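Local coordinates for endo-beta-1,4-glucanase (Cryptopygus antarcticus, PDB 5H4U), which hydrolyses internal beta-1,4-glucosidic linkages in carboxymethylcellulose, lichenan and barley beta-glucan, as a secreted family 45 cellulase, at residues S95-E99 with S100-C104; Q178-T181 with S182-A185. All coordinates share one frame; numbering follows the deposited sequence.

Both contacts are local: in each, the residues leading into a helix meet those that follow directly in the chain. They sit on opposite sides of the chain's centre; the centres of interactions 1 and 2 are about 31 Å apart, and the two do not touch. Each is partly buried, mixing covered and solvent-facing residues. Interaction 1 belongs to the short helix 99-102 between two barrel strands, where backbone bonds close the turn, two glutamines pack together, and the polar ends of Gln97 and Glu99 bond to other parts of the chain. Interaction 2 leads into helix 184-191, beside helix 152-156; there an arginine turns back to the backbone of its own lead-in, while leucine and proline supply an apolar side.

Interaction 1 (S95-E99 with S100-C104); sequences SGQPE and SQTCC
Glu99 and Cys103 meet across the single-turn helix 99-102, which joins strands 85-94 and 106-111 of the family 45 double-psi beta-barrel. Backbone geometry defines the turn. Pro98 holds the N-cap position, and its O accepts from Gln101 N at 2.8 Å. Glu99 O takes two donors: Cys103 N at 2.9 Å, in a nearly straight bond (N-H...O 166°), and Thr102 N at 3.2 Å, well above the carbonyl plane. The bond from CA to CB of Glu99 points away from 100-104, yet CB lies 3.9 Å from Cys103 SG; with CG anti to the carbonyl carbon (chi1 -70°), the carboxylate stays alongside that sulfur. Its oxygens are engaged outside the turn, OE1 in a salt bridge with Lys40 and OE2 in hydrogen bonds with Thr128 and Ser34, while Cys103 is in a disulfide with Cys35. The Glu99 carboxylate thus ties the turn to two regions, the loop holding Ser34 and Lys40 and the end of strand 120-128 at Thr128.

Gln97 and Gln101 pack against each other beside the turn. Their chains cross at about a right angle, yet the amide planes are only 31° apart. Gln97 NE2 stands 3.3 Å from Gln101 OE1, but the poor angle rules out a hydrogen bond; the NE2 partner is Thr18 OG1. On the other branch of that amide, Gln97 OE1 lies 3.4 Å from the methyl carbon CG2 of Thr102. A water sits 2.9 Å from Gln97 OE1, within reach of the backbone O of Gln101 as well.

Interaction 2 (Q178-T181 with S182-A185); sequences QLPT and SLRA
The turn that leads into helix 184-191 is held by Arg184, which reaches back to the carbonyl of Leu179 in the loop before the helix. Its chain is extended from CG to NE (chi2 160°), long enough to bring the guanidinium alongside this backbone oxygen. The grip is side-on: NE at 2.9 Å and NH2 at 3.0 Å both donate to Leu179 O, which lies close to the guanidinium plane. The two N-H groups arrive differently, NE from above the carbonyl plane and NH2 nearly in line with the C=O bond (174°). Over the centre of one guanidinium face stands the methyl carbon CG2 of Thr181. A leucine at Arg184 would probably leave Leu179 O without both of these donors and the Thr181 methyl without its flat partner.

Backbone bonds over three residues shape the turn itself: Leu183 N donates to Pro180 O at 3.1 Å, and Arg184 N to Thr181 O at 3.0 Å. The apolar side of the turn rests on Trp156 of helix 152-156 through Leu183 and on the loop at Trp163 through Leu179 and Pro180. Within the turn, Leu183 CB lies 4.5 Å from Leu179 CD2, and the CD1 branch of Leu183 rests against the proline ring, 4.0 Å from Pro180 CD.

Interaction 1 (S95-E99 with S100-C104)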
loop_
_atom_site.group_PDB
_atom_site.type_symbol
_atom_site.label_atom_id
_atom_site.label_comp_id
_atom_site.label_asym_id
_atom_site.label_seq_id
_atom_site.Cartn_x
_atom_site.Cartn_y
_atom_site.Cartn_z
ATOM N N SER A 95 -7.092 -15.360 1.199
ATOM C CA SER A 95 -7.738 -16.668 1.341
ATOM C C SER A 95 -7.269 -17.421 2.584
ATOM O O SER A 95 -6.605 -18.451 2.506
ATOM C CB SER A 95 -7.516 -17.514 0.084
ATOM N N GLY A 96 -7.603 -16.867 3.745
ATOM C CA GLY A 96 -7.266 -17.519 4.999
ATOM C C GLY A 96 -5.793 -17.835 5.161
ATOM O O GLY A 96 -5.411 -19.013 5.258
ATOM N N GLN A 97 -4.954 -16.798 5.141
ATOM C CA GLN A 97 -3.522 -16.915 5.357
ATOM C C GLN A 97 -3.112 -15.988 6.491
ATOM O O GLN A 97 -3.590 -14.853 6.571
ATOM C CB GLN A 97 -2.712 -16.569 4.092
ATOM C CG GLN A 97 -2.438 -17.741 3.161
ATOM C CD GLN A 97 -1.289 -17.481 2.170
ATOM O OE1 GLN A 97 -0.546 -16.507 2.297
ATOM N NE2 GLN A 97 -1.166 -18.342 1.169
ATOM N N PRO A 98 -2.256 -16.452 7.390
ATOM C CA PRO A 98 -1.825 -15.617 8.510
ATOM C C PRO A 98 -0.711 -14.658 8.097
ATOM O O PRO A 98 -0.051 -14.830 7.068
ATOM C CB PRO A 98 -1.326 -16.646 9.528
ATOM C CG PRO A 98 -0.794 -17.745 8.681
ATOM C CD PRO A 98 -1.653 -17.792 7.430
ATOM N N GLU A 99 -0.494 -13.643 8.940
ATOM C CA GLU A 99 0.510 -12.628 8.622
ATOM C C GLU A 99 1.905 -13.239 8.509
ATOM O O GLU A 99 2.754 -12.721 7.775
ATOM C CB GLU A 99 0.504 -11.492 9.661
ATOM C CG GLU A 99 -0.738 -10.594 9.589
ATOM C CD GLU A 99 -0.595 -9.222 10.294
ATOM O OE1 GLU A 99 -0.067 -9.139 11.420
ATOM O OE2 GLU A 99 -1.017 -8.203 9.696
ATOM N N SER A 100 2.165 -14.345 9.202
ATOM C CA SER A 100 3.458 -14.974 9.026
ATOM C C SER A 100 3.683 -15.400 7.582
ATOM O O SER A 100 4.829 -15.478 7.135
ATOM C CB SER A 100 3.578 -16.163 9.971
ATOM O OG SER A 100 2.489 -17.047 9.799
ATOM N N GLN A 101 2.615 -15.599 6.820
ATOM C CA GLN A 101 2.761 -15.989 5.429
ATOM C C GLN A 101 2.642 -14.839 4.442
ATOM O O GLN A 101 3.108 -14.978 3.310
ATOM C CB GLN A 101 1.695 -17.032 5.074
ATOM C CG GLN A 101 2.148 -18.471 5.075
ATOM C CD GLN A 101 1.256 -19.283 4.182
ATOM O OE1 GLN A 101 1.406 -19.255 2.940
ATOM N NE2 GLN A 101 0.278 -19.988 4.790
ATOM N N THR A 102 2.076 -13.703 4.837
ATOM C CA THR A 102 1.840 -12.608 3.903
ATOM C C THR A 102 2.710 -11.389 4.149
ATOM O O THR A 102 3.010 -10.671 3.196
ATOM C CB THR A 102 0.368 -12.174 3.926
ATOM O OG1 THR A 102 0.008 -11.744 5.238
ATOM C CG2 THR A 102 -0.521 -13.322 3.529
ATOM N N CYS A 103 3.131 -11.145 5.386
ATOM C CA CYS A 103 3.861 -9.927 5.690
ATOM C C CYS A 103 5.183 -9.867 4.938
ATOM O O CYS A 103 6.028 -10.767 5.049
ATOM C CB CYS A 103 4.078 -9.791 7.195
ATOM S SG CYS A 103 2.746 -8.805 8.009
ATOM N N CYS A 104 5.324 -8.813 4.133
ATOM C CA CYS A 104 6.481 -8.542 3.289
ATOM C C CYS A 104 6.651 -9.553 2.168
ATOM O O CYS A 104 7.723 -9.636 1.571
ATOM C CB CYS A 104 7.758 -8.436 4.127
ATOM S SG CYS A 104 7.508 -7.257 5.446
HETATM O O HOH W 1 1.740 -16.204 0.617
#

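Interaction 2 (Q178-T181 with S182-A185)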
loop_
_atom_site.group_PDB
_atom_site.type_symbol
_atom_site.label_atom_id
_atom_site.label_comp_id
_atom_site.label_asym_id
_atom_site.label_seq_id
_atom_site.Cartn_x
_atom_site.Cartn_y
_atom_site.Cartn_z
ATOM N N GLN A 178 -4.491 18.986 -3.887
ATOM C CA GLN A 178 -4.943 19.063 -2.504
ATOM C C GLN A 178 -4.106 18.210 -1.567
ATOM O O GLN A 178 -4.176 18.391 -0.347
ATOM C CB GLN A 178 -6.409 18.662 -2.387
ATOM C CG GLN A 178 -7.309 19.495 -3.233
ATOM C CD GLN A 178 -8.726 18.961 -3.321
ATOM O OE1 GLN A 178 -9.185 18.189 -2.453
ATOM N NE2 GLN A 178 -9.458 19.412 -4.361
ATOM N N LEU A 179 -3.341 17.321 -2.093
ATOM C CA LEU A 179 -2.514 16.426 -1.321
ATOM C C LEU A 179 -1.180 17.063 -0.993
ATOM O O LEU A 179 -0.784 18.064 -1.598
ATOM C CB LEU A 179 -2.289 15.134 -2.096
ATOM C CG LEU A 179 -3.368 14.142 -1.691
ATOM C CD1 LEU A 179 -4.747 14.493 -2.268
ATOM C CD2 LEU A 179 -2.933 12.718 -1.992
ATOM N N PRO A 180 -0.501 16.562 0.029
ATOM C CA PRO A 180 0.837 17.061 0.322
ATOM C C PRO A 180 1.704 16.867 -0.900
ATOM O O PRO A 180 1.538 15.903 -1.645
ATOM C CB PRO A 180 1.300 16.155 1.472
ATOM C CG PRO A 180 0.033 15.724 2.104
ATOM C CD PRO A 180 -0.864 15.472 0.946
ATOM N N THR A 181 2.663 17.771 -1.086
ATOM C CA THR A 181 3.549 17.653 -2.240
ATOM C C THR A 181 4.250 16.301 -2.251
ATOM O O THR A 181 4.362 15.671 -3.306
ATOM C CB THR A 181 4.555 18.798 -2.238
ATOM O OG1 THR A 181 5.040 18.987 -0.902
ATOM C CG2 THR A 181 3.886 20.071 -2.702
ATOM N N SER A 182 4.682 15.829 -1.066
ATOM C CA SER A 182 5.420 14.574 -0.897
ATOM C C SER A 182 4.677 13.349 -1.390
ATOM O O SER A 182 5.307 12.301 -1.542
ATOM C CB SER A 182 5.731 14.319 0.580
ATOM O OG SER A 182 6.894 14.995 1.018
ATOM N N LEU A 183 3.364 13.436 -1.599
ATOM C CA LEU A 183 2.573 12.294 -2.052
ATOM C C LEU A 183 2.066 12.475 -3.471
ATOM O O LEU A 183 1.413 11.573 -4.018
ATOM C CB LEU A 183 1.390 12.033 -1.111
ATOM C CG LEU A 183 1.747 11.740 0.341
ATOM C CD1 LEU A 183 0.481 11.686 1.129
ATOM C CD2 LEU A 183 2.516 10.429 0.494
ATOM N N ARG A 184 2.366 13.614 -4.087
ATOM C CA ARG A 184 1.729 13.947 -5.343
ATOM C C ARG A 184 2.174 13.009 -6.457
ATOM O O ARG A 184 1.441 12.838 -7.440
ATOM C CB ARG A 184 1.994 15.408 -5.668
ATOM C CG ARG A 184 0.919 16.328 -5.073
ATOM C CD ARG A 184 1.457 17.733 -4.978
ATOM N NE ARG A 184 0.873 18.514 -3.892
ATOM C CZ ARG A 184 0.903 19.845 -3.850
ATOM N NH1 ARG A 184 1.487 20.531 -4.833
ATOM N NH2 ARG A 184 0.357 20.490 -2.836
ATOM N N ALA A 185 3.395 12.475 -6.389
ATOM C CA ALA A 185 3.770 11.465 -7.368
ATOM C C ALA A 185 2.780 10.309 -7.331
ATOM O O ALA A 185 2.154 9.976 -8.346
ATOM C CB ALA A 185 5.203 10.967 -7.133
#